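Local atomic coordinates of mitogen-activated protein kinase, putative (Map kinase-like protein) (Leishmania major, PDB entry 3PG1), a protein that probably binds ATP and transfers its phosphate to serine or threonine residues of other proteins, as a parasite member of the MAP kinase family. Residues E226-K231 with A284-A289; V247-T252 with R280-V285; L160-I165 with G221-E226; H135-M140 with P318-L323. One frame throughout, in Å; residues are numbered along the deposited sequence.

Contact 1: residues E226-K231 with A284-A289; sequences EMFNRK and AVVPTA
Phe228 lays one ring face on Ala289. Ala289 CB sits 3.7 Å from the ring centroid and 7° off the ring normal, a CH-pi contact over the middle of the ring. Val286 CG1 presses on Phe228 CB at 3.4 Å, the two side chains crossing at about a right angle. This methyl stands anti to the backbone N of Val286 (chi1 -163°), which turns it onto the phenylalanine. Thr288 OG1 lies at the ring edge, 3.6 Å from Phe228 CD1. The direct polar link is made by Asn229: its ND2 donates to Val285 O at 2.8 Å, with the donor in the carbonyl plane. The other end of that amide works through a water, which donates to Asn229 OD1 and accepts from Thr288 N. A second water joins Phe228 O to Thr288 OG1. Phe228 and Asn229 are the last residues of helix 214-229, the central helix of the kinase C-lobe, usually called alphaF. Arg230 ends it with positive phi. On the other segment, Val286-Ala289 forms a type I turn, which sets Thr288 and Ala289 beside the phenyl ring. Further out, Ala293 and Ile297 of helix 291-300 and Ile136 of helix 133-152 also touch Phe228.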
loop_
_atom_site.group_PDB
_atom_site.type_symbol
_atom_site.label_atom_id
_atom_site.label_comp_id
_atom_site.label_asym_id
_atom_site.label_seq_id
_atom_site.Cartn_x
_atom_site.Cartn_y
_atom_site.Cartn_z
ATOM N N GLU A 226 -4.022 12.785 10.240
ATOM C CA GLU A 226 -4.249 11.805 11.286
ATOM C C GLU A 226 -3.085 11.742 12.268
ATOM O O GLU A 226 -3.309 11.500 13.448
ATOM C CB GLU A 226 -4.519 10.426 10.693
ATOM C CG GLU A 226 -4.990 9.405 11.738
ATOM C CD GLU A 226 -5.462 8.089 11.154
ATOM O OE1 GLU A 226 -5.832 8.039 9.956
ATOM O OE2 GLU A 226 -5.421 7.088 11.892
ATOM N N MET A 227 -1.850 11.957 11.795
ATOM C CA MET A 227 -0.713 11.916 12.719
ATOM C C MET A 227 -0.756 13.125 13.647
ATOM O O MET A 227 -0.280 13.031 14.771
ATOM C CB MET A 227 0.623 11.875 11.945
ATOM C CG MET A 227 0.983 10.482 11.462
ATOM S SD MET A 227 2.670 10.344 10.818
ATOM C CE MET A 227 2.450 11.092 9.297
ATOM N N PHE A 228 -1.263 14.274 13.161
ATOM C CA PHE A 228 -1.382 15.465 14.015
ATOM C C PHE A 228 -2.531 15.266 15.019
ATOM O O PHE A 228 -2.369 15.510 16.221
ATOM C CB PHE A 228 -1.677 16.725 13.187
ATOM C CG PHE A 228 -0.482 17.344 12.508
ATOM C CD1 PHE A 228 0.406 18.146 13.223
ATOM C CD2 PHE A 228 -0.248 17.132 11.144
ATOM C CE1 PHE A 228 1.541 18.683 12.604
ATOM C CE2 PHE A 228 0.871 17.690 10.515
ATOM C CZ PHE A 228 1.748 18.483 11.245
ATOM N N ASN A 229 -3.698 14.849 14.497
ATOM C CA ASN A 229 -4.932 14.673 15.263
ATOM C C ASN A 229 -4.998 13.438 16.134
ATOM O O ASN A 229 -5.757 13.444 17.111
ATOM C CB ASN A 229 -6.156 14.772 14.340
ATOM C CG ASN A 229 -6.340 16.153 13.744
ATOM O OD1 ASN A 229 -5.617 17.083 14.078
ATOM N ND2 ASN A 229 -7.266 16.312 12.797
ATOM N N ARG A 230 -4.251 12.371 15.778
ATOM C CA ARG A 230 -4.245 11.077 16.488
ATOM C C ARG A 230 -5.622 10.398 16.326
ATOM O O ARG A 230 -5.992 9.537 17.111
ATOM C CB ARG A 230 -3.826 11.213 17.988
ATOM C CG ARG A 230 -2.452 11.862 18.180
ATOM C CD ARG A 230 -1.339 11.117 17.449
ATOM N NE ARG A 230 -1.041 9.810 18.053
ATOM C CZ ARG A 230 -0.184 9.613 19.052
ATOM N NH1 ARG A 230 0.042 8.393 19.506
ATOM N NH2 ARG A 230 0.445 10.639 19.608
ATOM N N LYS A 231 -6.357 10.789 15.267
ATOM C CA LYS A 231 -7.697 10.302 14.956
ATOM C C LYS A 231 -7.889 10.495 13.458
ATOM O O LYS A 231 -7.470 11.534 12.927
ATOM C CB LYS A 231 -8.727 11.113 15.757
ATOM C CG LYS A 231 -10.161 10.633 15.631
ATOM C CD LYS A 231 -11.022 11.095 16.812
ATOM C CE LYS A 231 -11.478 12.537 16.759
ATOM N NZ LYS A 231 -12.366 12.860 17.913
ATOM N N ALA A 284 -8.771 24.764 12.416
ATOM C CA ALA A 284 -9.818 24.076 13.164
ATOM C C ALA A 284 -9.845 22.559 12.897
ATOM O O ALA A 284 -10.218 21.778 13.777
ATOM C CB ALA A 284 -11.169 24.684 12.811
ATOM N N VAL A 285 -9.500 22.155 11.660
ATOM C CA VAL A 285 -9.480 20.754 11.237
ATOM C C VAL A 285 -8.244 20.023 11.830
ATOM O O VAL A 285 -8.343 18.868 12.258
ATOM C CB VAL A 285 -9.470 20.638 9.675
ATOM C CG1 VAL A 285 -9.623 19.186 9.249
ATOM C CG2 VAL A 285 -10.549 21.507 9.022
ATOM N N VAL A 286 -7.072 20.665 11.747
ATOM C CA VAL A 286 -5.810 20.083 12.217
ATOM C C VAL A 286 -5.161 21.115 13.176
ATOM O O VAL A 286 -4.217 21.811 12.785
ATOM C CB VAL A 286 -4.893 19.664 11.005
ATOM C CG1 VAL A 286 -3.802 18.714 11.467
ATOM C CG2 VAL A 286 -5.714 19.002 9.896
ATOM N N PRO A 287 -5.691 21.233 14.433
ATOM C CA PRO A 287 -5.219 22.296 15.336
ATOM C C PRO A 287 -3.748 22.370 15.700
ATOM O O PRO A 287 -3.235 23.472 15.955
ATOM C CB PRO A 287 -6.143 22.183 16.579
ATOM C CG PRO A 287 -6.859 20.900 16.469
ATOM C CD PRO A 287 -6.854 20.512 14.998
ATOM N N THR A 288 -3.069 21.221 15.765
ATOM C CA THR A 288 -1.654 21.199 16.157
ATOM C C THR A 288 -0.706 21.356 14.951
ATOM O O THR A 288 0.505 21.402 15.153
ATOM C CB THR A 288 -1.350 19.973 17.021
ATOM O OG1 THR A 288 -1.517 18.794 16.217
ATOM C CG2 THR A 288 -2.238 19.909 18.298
ATOM N N ALA A 289 -1.237 21.460 13.712
ATOM C CA ALA A 289 -0.361 21.668 12.545
ATOM C C ALA A 289 -0.034 23.149 12.407
ATOM O O ALA A 289 -0.949 23.976 12.468
ATOM C CB ALA A 289 -1.039 21.166 11.266
HETATM O O HOH W 1 0.273 16.875 17.075
HETATM O O HOH W 2 -4.105 18.403 15.865
#

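Contact 2: residues V247-T252 with R280-V285; sequences VEVVGT and RAWTAV
Arg280 N donates to Val249 O at 3.1 Å with an N-H...O angle of 162°. Val249 lies in the last turn of helix 239-250, and Gly251 leaves that helix with positive phi. Arg280 comes just before the short, weakly bonded helical turn 282-285. The nearest CA atoms are those of Val249 and Arg280, 5.2 Å apart. The stem of the Arg280 side chain passes close to a carbonyl, with Arg280 CG 3.0 Å from Glu248 O.

Val249 is the central side chain, and its two methyls do different work. Val249 CG1, anti to the backbone N, sits over one face of the Trp282 six-membered ring, 3.4 Å from Trp282 CH2. Val249 CG2 lies over one face of the Arg280 guanidinium and also meets Val285 CG1 at 3.9 Å. Val250 CG1 adds a looser touch on Trp282. The indole reaches on to Leu294, Ile297 and Ala298 of helix 291-300, and so bridges two helices of the C-lobe.

Glu248 and Arg280 run side by side in the same direction. Their salt bridge is long, 3.9 Å from Glu248 OE1 to Arg280 NH1, and the carboxylate and guanidinium planes are 50° apart. Glu248 OE2 makes a weak hydrogen bond with Asn244 ND2. The long pair probably gives only modest electrostatic help. The stronger hold appears to be the backbone bond and the packed valine.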
loop_
_atom_site.group_PDB
_atom_site.type_symbol
_atom_site.label_atom_id
_atom_site.label_comp_id
_atom_site.label_asym_id
_atom_site.label_seq_id
_atom_site.Cartn_x
_atom_site.Cartn_y
_atom_site.Cartn_z
ATOM N N VAL A 247 -16.573 17.216 2.246
ATOM C CA VAL A 247 -17.055 18.529 1.798
ATOM C C VAL A 247 -17.146 19.551 2.955
ATOM O O VAL A 247 -16.787 20.701 2.761
ATOM C CB VAL A 247 -18.355 18.383 0.960
ATOM C CG1 VAL A 247 -19.101 19.705 0.824
ATOM C CG2 VAL A 247 -18.040 17.799 -0.414
ATOM N N GLU A 248 -17.519 19.105 4.152
ATOM C CA GLU A 248 -17.549 19.919 5.367
ATOM C C GLU A 248 -16.178 20.541 5.618
ATOM O O GLU A 248 -16.105 21.656 6.102
ATOM C CB GLU A 248 -17.899 19.081 6.592
ATOM C CG GLU A 248 -19.375 18.877 6.826
ATOM C CD GLU A 248 -19.716 18.102 8.090
ATOM O OE1 GLU A 248 -18.784 17.640 8.792
ATOM O OE2 GLU A 248 -20.926 17.906 8.347
ATOM N N VAL A 249 -15.097 19.830 5.288
ATOM C CA VAL A 249 -13.737 20.319 5.476
ATOM C C VAL A 249 -13.285 21.102 4.241
ATOM O O VAL A 249 -12.925 22.279 4.375
ATOM C CB VAL A 249 -12.752 19.164 5.858
ATOM C CG1 VAL A 249 -11.292 19.558 5.635
ATOM C CG2 VAL A 249 -12.978 18.706 7.301
ATOM N N VAL A 250 -13.331 20.462 3.049
ATOM C CA VAL A 250 -12.811 21.046 1.811
ATOM C C VAL A 250 -13.710 22.078 1.086
ATOM O O VAL A 250 -13.245 22.816 0.236
ATOM C CB VAL A 250 -12.176 20.013 0.855
ATOM C CG1 VAL A 250 -11.171 19.105 1.579
ATOM C CG2 VAL A 250 -13.250 19.185 0.136
ATOM N N GLY A 251 -14.962 22.115 1.410
ATOM C CA GLY A 251 -15.874 23.022 0.735
ATOM C C GLY A 251 -16.505 22.345 -0.458
ATOM O O GLY A 251 -15.958 21.385 -1.019
ATOM N N THR A 252 -17.673 22.833 -0.825
ATOM C CA THR A 252 -18.484 22.293 -1.911
ATOM C C THR A 252 -17.731 22.367 -3.253
ATOM O O THR A 252 -17.389 23.461 -3.685
ATOM C CB THR A 252 -19.836 23.028 -1.932
ATOM O OG1 THR A 252 -20.487 22.841 -0.671
ATOM C CG2 THR A 252 -20.740 22.568 -3.069
ATOM N N ARG A 280 -13.862 24.916 5.684
ATOM C CA ARG A 280 -13.599 25.277 7.083
ATOM C C ARG A 280 -12.204 25.870 7.164
ATOM O O ARG A 280 -11.414 25.700 6.223
ATOM C CB ARG A 280 -13.737 24.078 8.047
ATOM C CG ARG A 280 -15.178 23.610 8.245
ATOM C CD ARG A 280 -15.477 23.068 9.630
ATOM N NE ARG A 280 -14.585 21.992 10.072
ATOM C CZ ARG A 280 -14.942 20.712 10.179
ATOM N NH1 ARG A 280 -16.165 20.322 9.838
ATOM N NH2 ARG A 280 -14.072 19.809 10.617
ATOM N N ALA A 281 -11.893 26.586 8.268
ATOM C CA ALA A 281 -10.537 27.088 8.460
ATOM C C ALA A 281 -9.728 25.820 8.768
ATOM O O ALA A 281 -10.189 24.958 9.528
ATOM C CB ALA A 281 -10.472 28.059 9.642
ATOM N N TRP A 282 -8.578 25.667 8.113
ATOM C CA TRP A 282 -7.756 24.480 8.316
ATOM C C TRP A 282 -7.218 24.363 9.756
ATOM O O TRP A 282 -7.177 23.246 10.287
ATOM C CB TRP A 282 -6.697 24.354 7.225
ATOM C CG TRP A 282 -7.271 23.815 5.946
ATOM C CD1 TRP A 282 -7.693 24.534 4.868
ATOM C CD2 TRP A 282 -7.574 22.439 5.658
ATOM N NE1 TRP A 282 -8.204 23.692 3.908
ATOM C CE2 TRP A 282 -8.107 22.396 4.351
ATOM C CE3 TRP A 282 -7.346 21.231 6.335
ATOM C CZ2 TRP A 282 -8.414 21.203 3.711
ATOM C CZ3 TRP A 282 -7.631 20.047 5.688
ATOM C CH2 TRP A 282 -8.144 20.040 4.386
ATOM N N THR A 283 -6.967 25.530 10.429
ATOM C CA THR A 283 -6.527 25.621 11.840
ATOM C C THR A 283 -7.492 24.867 12.791
ATOM O O THR A 283 -7.067 24.359 13.815
ATOM C CB THR A 283 -6.376 27.094 12.281
ATOM O OG1 THR A 283 -7.580 27.800 11.975
ATOM C CG2 THR A 283 -5.215 27.786 11.630
ATOM N N ALA A 284 -8.771 24.764 12.416
ATOM C CA ALA A 284 -9.818 24.076 13.164
ATOM C C ALA A 284 -9.845 22.559 12.897
ATOM O O ALA A 284 -10.218 21.778 13.777
ATOM C CB ALA A 284 -11.169 24.684 12.811
ATOM N N VAL A 285 -9.500 22.155 11.660
ATOM C CA VAL A 285 -9.480 20.754 11.237
ATOM C C VAL A 285 -8.244 20.023 11.830
ATOM O O VAL A 285 -8.343 18.868 12.258
ATOM C CB VAL A 285 -9.470 20.638 9.675
ATOM C CG1 VAL A 285 -9.623 19.186 9.249
ATOM C CG2 VAL A 285 -10.549 21.507 9.022
#

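Contact 3: residues L160-I165 with G221-E226; sequences LHPGNI and GCVMAE
Pro162 of the catalytic loop packs on Val223 of helix 214-229, deep in the C-lobe. The loop carries the HRD...N signature of protein kinases, which runs from His157 through Asp159 to Asn164. Pro162 CD lies 3.9 Å from Val223 CG2, and the two side chains slide past each other in opposite directions. The other methyl of Val223 meets Ile165 tip to tip, with Val223 CG1 at 3.9 Å from Ile165 CD1. With CG1 anti to the backbone N (chi1 169°) and CG2 beside it, one valine meets both the loop proline and the first residue of strand 165-167.

Glu226 stands one turn further along the same helix. Its extended chain crosses Pro162 at about a right angle, with Glu226 OE1 4.0 Å from Pro162 CG. The polar partner of OE1 is Tyr199 OH, and the Tyr199 side chain also touches Pro162. Here, as in other protein kinases, the hydrophobic alphaF helix packs against the catalytic loop.

The loop also holds its own shape. His161 N donates to Asn164 OD1 at 3.1 Å, nearly straight at 171°, though the donor is tilted from the carbonyl plane. Asn164 ND2 lies over one face of the His161 ring, offset toward its rim, and bonds to Asp159 O. Backbone bonds from Asn164 N to His161 O and from Ile165 N to Pro162 O make the tight turn that presents Pro162 to the helix.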
loop_
_atom_site.group_PDB
_atom_site.type_symbol
_atom_site.label_atom_id
_atom_site.label_comp_id
_atom_site.label_asym_id
_atom_site.label_seq_id
_atom_site.Cartn_x
_atom_site.Cartn_y
_atom_site.Cartn_z
ATOM N N LEU A 160 -3.530 3.126 0.244
ATOM C CA LEU A 160 -2.557 3.558 1.240
ATOM C C LEU A 160 -3.295 3.938 2.511
ATOM O O LEU A 160 -4.223 4.719 2.458
ATOM C CB LEU A 160 -1.703 4.743 0.743
ATOM C CG LEU A 160 -0.606 5.233 1.722
ATOM C CD1 LEU A 160 0.617 4.270 1.720
ATOM C CD2 LEU A 160 -0.161 6.654 1.388
ATOM N N HIS A 161 -2.861 3.407 3.645
ATOM C CA HIS A 161 -3.445 3.723 4.949
ATOM C C HIS A 161 -2.378 3.432 6.026
ATOM O O HIS A 161 -1.384 2.786 5.695
ATOM C CB HIS A 161 -4.798 2.988 5.153
ATOM C CG HIS A 161 -4.700 1.495 5.293
ATOM N ND1 HIS A 161 -5.067 0.642 4.257
ATOM C CD2 HIS A 161 -4.327 0.750 6.351
ATOM C CE1 HIS A 161 -4.869 -0.585 4.710
ATOM N NE2 HIS A 161 -4.423 -0.574 5.960
ATOM N N PRO A 162 -2.510 3.948 7.278
ATOM C CA PRO A 162 -1.472 3.708 8.292
ATOM C C PRO A 162 -1.074 2.238 8.526
ATOM O O PRO A 162 0.073 1.991 8.860
ATOM C CB PRO A 162 -2.074 4.371 9.553
ATOM C CG PRO A 162 -2.988 5.468 8.995
ATOM C CD PRO A 162 -3.606 4.776 7.831
ATOM N N GLY A 163 -2.006 1.297 8.321
ATOM C CA GLY A 163 -1.798 -0.144 8.472
ATOM C C GLY A 163 -0.799 -0.736 7.492
ATOM O O GLY A 163 -0.224 -1.785 7.774
ATOM N N ASN A 164 -0.573 -0.075 6.334
ATOM C CA ASN A 164 0.410 -0.552 5.347
ATOM C C ASN A 164 1.623 0.361 5.225
ATOM O O ASN A 164 2.416 0.263 4.278
ATOM C CB ASN A 164 -0.210 -0.961 3.982
ATOM C CG ASN A 164 -1.035 0.076 3.307
ATOM O OD1 ASN A 164 -0.713 1.266 3.302
ATOM N ND2 ASN A 164 -2.135 -0.361 2.728
ATOM N N ILE A 165 1.786 1.224 6.224
ATOM C CA ILE A 165 2.968 2.072 6.332
ATOM C C ILE A 165 3.697 1.455 7.511
ATOM O O ILE A 165 3.226 1.571 8.642
ATOM C CB ILE A 165 2.635 3.573 6.526
ATOM C CG1 ILE A 165 1.911 4.140 5.270
ATOM C CG2 ILE A 165 3.948 4.354 6.811
ATOM C CD1 ILE A 165 1.170 5.471 5.503
ATOM N N GLY A 221 -2.468 12.681 2.446
ATOM C CA GLY A 221 -2.971 13.864 3.147
ATOM C C GLY A 221 -3.819 13.452 4.348
ATOM O O GLY A 221 -3.721 14.064 5.408
ATOM N N CYS A 222 -4.638 12.392 4.189
ATOM C CA CYS A 222 -5.453 11.844 5.287
ATOM C C CYS A 222 -4.522 11.323 6.376
ATOM O O CYS A 222 -4.757 11.581 7.539
ATOM C CB CYS A 222 -6.371 10.734 4.779
ATOM S SG CYS A 222 -7.743 11.340 3.763
ATOM N N VAL A 223 -3.462 10.598 5.986
ATOM C CA VAL A 223 -2.482 10.052 6.943
ATOM C C VAL A 223 -1.772 11.183 7.690
ATOM O O VAL A 223 -1.677 11.135 8.915
ATOM C CB VAL A 223 -1.494 9.068 6.260
ATOM C CG1 VAL A 223 -0.304 8.718 7.192
ATOM C CG2 VAL A 223 -2.228 7.795 5.825
ATOM N N MET A 224 -1.366 12.235 6.958
ATOM C CA MET A 224 -0.678 13.398 7.548
ATOM C C MET A 224 -1.561 14.047 8.644
ATOM O O MET A 224 -1.103 14.200 9.767
ATOM C CB MET A 224 -0.329 14.417 6.463
ATOM C CG MET A 224 0.519 15.548 7.000
ATOM S SD MET A 224 1.334 16.488 5.717
ATOM C CE MET A 224 1.921 17.904 6.723
ATOM N N ALA A 225 -2.812 14.413 8.313
ATOM C CA ALA A 225 -3.766 15.012 9.291
ATOM C C ALA A 225 -3.991 14.088 10.497
ATOM O O ALA A 225 -4.060 14.539 11.655
ATOM C CB ALA A 225 -5.102 15.311 8.601
ATOM N N GLU A 226 -4.022 12.785 10.240
ATOM C CA GLU A 226 -4.249 11.805 11.286
ATOM C C GLU A 226 -3.085 11.742 12.268
ATOM O O GLU A 226 -3.309 11.500 13.448
ATOM C CB GLU A 226 -4.519 10.426 10.693
ATOM C CG GLU A 226 -4.990 9.405 11.738
ATOM C CD GLU A 226 -5.462 8.089 11.154
ATOM O OE1 GLU A 226 -5.832 8.039 9.956
ATOM O OE2 GLU A 226 -5.421 7.088 11.892
#

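Contact 4: residues H135-M140 with P318-L323; sequences HIQYFM and PYFESL
Gln137 packs on the ring of Tyr319. Gln137 CG lies over one face of the Tyr319 ring, 4.3 Å from its centroid and 25° off the normal, a CH-pi contact. It gets there by an extended chain with CG anti to the backbone N (chi1 -176°). The phenol oxygen reaches the helix backbone: Tyr319 OH is 3.2 Å from Gln137 N, and it also touches Ile136 CG2 at 3.5 Å.

Phe320 meets the helix by its edge. Gln137 O lies near the ring plane, 3.4 Å from Phe320 CE2. Met140 CB lies near the same plane, 3.8 Å from Phe320 CZ. One face of this ring is covered by its own neighbour, with Tyr319 CD2 over the centre. Tyr141, Leu144 and Leu296 also touch Phe320.

Aliphatic packing completes the contact. Leu323 CD1 rests 3.8 Å from Tyr138 CA and as far from Gln137 CG. A 3-10 segment, 318-320, brings both Tyr319 and Phe320 against helix 133-152, the alphaE helix of the kinase C-lobe, the edge of the first ring over the face of the second. The Tyr319 side chain also meets Met224 of helix 214-229 and Ala293 of helix 291-300.

The ring edge of Phe320, with its slightly positive hydrogens, is probably well matched to the backbone carbonyl oxygen of Gln137.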
loop_
_atom_site.group_PDB
_atom_site.type_symbol
_atom_site.label_atom_id
_atom_site.label_comp_id
_atom_site.label_asym_id
_atom_site.label_seq_id
_atom_site.Cartn_x
_atom_site.Cartn_y
_atom_site.Cartn_z
ATOM N N HIS A 135 8.699 14.301 14.009
ATOM C CA HIS A 135 8.445 12.910 13.617
ATOM C C HIS A 135 7.518 12.908 12.418
ATOM O O HIS A 135 7.725 12.130 11.482
ATOM C CB HIS A 135 7.777 12.103 14.755
ATOM C CG HIS A 135 8.666 11.759 15.899
ATOM N ND1 HIS A 135 8.237 11.908 17.217
ATOM C CD2 HIS A 135 9.938 11.302 15.902
ATOM C CE1 HIS A 135 9.249 11.524 17.968
ATOM N NE2 HIS A 135 10.299 11.150 17.222
ATOM N N ILE A 136 6.481 13.776 12.441
ATOM C CA ILE A 136 5.493 13.846 11.324
ATOM C C ILE A 136 6.176 14.236 10.019
ATOM O O ILE A 136 5.849 13.676 8.970
ATOM C CB ILE A 136 4.262 14.752 11.637
ATOM C CG1 ILE A 136 3.523 14.231 12.903
ATOM C CG2 ILE A 136 3.271 14.846 10.404
ATOM C CD1 ILE A 136 2.476 15.182 13.540
ATOM N N GLN A 137 7.047 15.246 10.064
ATOM C CA GLN A 137 7.722 15.722 8.862
ATOM C C GLN A 137 8.587 14.597 8.278
ATOM O O GLN A 137 8.599 14.351 7.061
ATOM C CB GLN A 137 8.558 16.976 9.197
ATOM C CG GLN A 137 9.227 17.582 7.957
ATOM C CD GLN A 137 10.506 18.344 8.260
ATOM O OE1 GLN A 137 10.827 19.340 7.613
ATOM N NE2 GLN A 137 11.254 17.916 9.251
ATOM N N TYR A 138 9.315 13.906 9.164
ATOM C CA TYR A 138 10.206 12.817 8.750
ATOM C C TYR A 138 9.420 11.664 8.113
ATOM O O TYR A 138 9.766 11.225 7.014
ATOM C CB TYR A 138 11.042 12.334 9.952
ATOM C CG TYR A 138 12.091 11.333 9.538
ATOM C CD1 TYR A 138 13.279 11.744 8.943
ATOM C CD2 TYR A 138 11.898 9.967 9.741
ATOM C CE1 TYR A 138 14.267 10.825 8.596
ATOM C CE2 TYR A 138 12.885 9.041 9.407
ATOM C CZ TYR A 138 14.064 9.477 8.830
ATOM O OH TYR A 138 15.003 8.581 8.410
ATOM N N PHE A 139 8.398 11.154 8.813
ATOM C CA PHE A 139 7.542 10.070 8.310
ATOM C C PHE A 139 6.917 10.430 6.981
ATOM O O PHE A 139 6.927 9.618 6.055
ATOM C CB PHE A 139 6.398 9.724 9.328
ATOM C CG PHE A 139 6.799 9.071 10.639
ATOM C CD1 PHE A 139 7.951 8.298 10.734
ATOM C CD2 PHE A 139 6.036 9.251 11.786
ATOM C CE1 PHE A 139 8.329 7.719 11.959
ATOM C CE2 PHE A 139 6.414 8.668 13.004
ATOM C CZ PHE A 139 7.548 7.900 13.081
ATOM N N MET A 140 6.330 11.644 6.883
ATOM C CA MET A 140 5.680 12.119 5.649
ATOM C C MET A 140 6.677 12.197 4.491
ATOM O O MET A 140 6.323 11.842 3.366
ATOM C CB MET A 140 5.010 13.502 5.853
ATOM C CG MET A 140 3.679 13.421 6.652
ATOM S SD MET A 140 2.540 12.126 6.010
ATOM C CE MET A 140 2.298 12.647 4.314
ATOM N N PRO A 318 7.849 23.804 0.863
ATOM C CA PRO A 318 8.680 24.283 1.993
ATOM C C PRO A 318 8.520 23.504 3.306
ATOM O O PRO A 318 9.447 23.501 4.100
ATOM C CB PRO A 318 8.261 25.754 2.182
ATOM C CG PRO A 318 7.530 26.125 0.944
ATOM C CD PRO A 318 7.048 24.889 0.249
ATOM N N TYR A 319 7.416 22.763 3.488
ATOM C CA TYR A 319 7.216 21.888 4.648
ATOM C C TYR A 319 8.395 20.909 4.845
ATOM O O TYR A 319 8.764 20.609 5.978
ATOM C CB TYR A 319 5.892 21.112 4.513
ATOM C CG TYR A 319 5.645 20.129 5.646
ATOM C CD1 TYR A 319 5.383 20.580 6.947
ATOM C CD2 TYR A 319 5.768 18.754 5.442
ATOM C CE1 TYR A 319 5.227 19.687 8.003
ATOM C CE2 TYR A 319 5.541 17.846 6.479
ATOM C CZ TYR A 319 5.283 18.321 7.761
ATOM O OH TYR A 319 5.035 17.442 8.781
ATOM N N PHE A 320 8.971 20.413 3.735
ATOM C CA PHE A 320 10.109 19.472 3.781
ATOM C C PHE A 320 11.434 20.134 3.577
ATOM O O PHE A 320 12.422 19.423 3.440
ATOM C CB PHE A 320 9.948 18.384 2.686
ATOM C CG PHE A 320 8.730 17.538 2.928
ATOM C CD1 PHE A 320 7.651 17.582 2.051
ATOM C CD2 PHE A 320 8.637 16.733 4.065
ATOM C CE1 PHE A 320 6.523 16.795 2.271
ATOM C CE2 PHE A 320 7.525 15.922 4.276
ATOM C CZ PHE A 320 6.461 15.963 3.382
ATOM N N GLU A 321 11.491 21.474 3.572
ATOM C CA GLU A 321 12.755 22.207 3.315
ATOM C C GLU A 321 13.980 21.683 4.042
ATOM O O GLU A 321 15.023 21.505 3.406
ATOM C CB GLU A 321 12.620 23.722 3.550
ATOM C CG GLU A 321 13.718 24.521 2.856
ATOM C CD GLU A 321 13.449 26.015 2.780
ATOM O OE1 GLU A 321 12.517 26.432 2.047
ATOM O OE2 GLU A 321 14.177 26.770 3.465
ATOM N N SER A 322 13.863 21.411 5.344
ATOM C CA SER A 322 15.003 20.935 6.164
ATOM C C SER A 322 15.448 19.488 5.849
ATOM O O SER A 322 16.509 19.070 6.302
ATOM C CB SER A 322 14.694 21.070 7.660
ATOM O OG SER A 322 13.636 20.189 8.025
ATOM N N LEU A 323 14.650 18.740 5.076
ATOM C CA LEU A 323 14.938 17.335 4.785
ATOM C C LEU A 323 15.206 17.062 3.331
ATOM O O LEU A 323 15.873 16.075 3.003
ATOM C CB LEU A 323 13.724 16.474 5.191
ATOM C CG LEU A 323 13.265 16.469 6.689
ATOM C CD1 LEU A 323 12.160 15.422 6.879
ATOM C CD2 LEU A 323 14.399 16.145 7.677
#

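All four contacts lie in the helical C-lobe of the kinase. Contact 4 spans the longest chain interval, and the other three fall within it. Contact 3 closes before contact 1 opens, and contact 2 falls within the span of contact 1. Contacts 1 and 3 share helix 214-229, with centres about 12 Å apart. Contacts 1 and 2 share the turn 282-285, with centres about 13 Å apart. Contact 4, about 16 Å from contact 1 between centres, touches it where Met227 meets Met140. It touches contact 3 through Met224 and Tyr319. Helix 214-229 thus ties contacts 1 and 3 together, and contact 4 packs on both. Contact 2 extends the set outward through the shared turn.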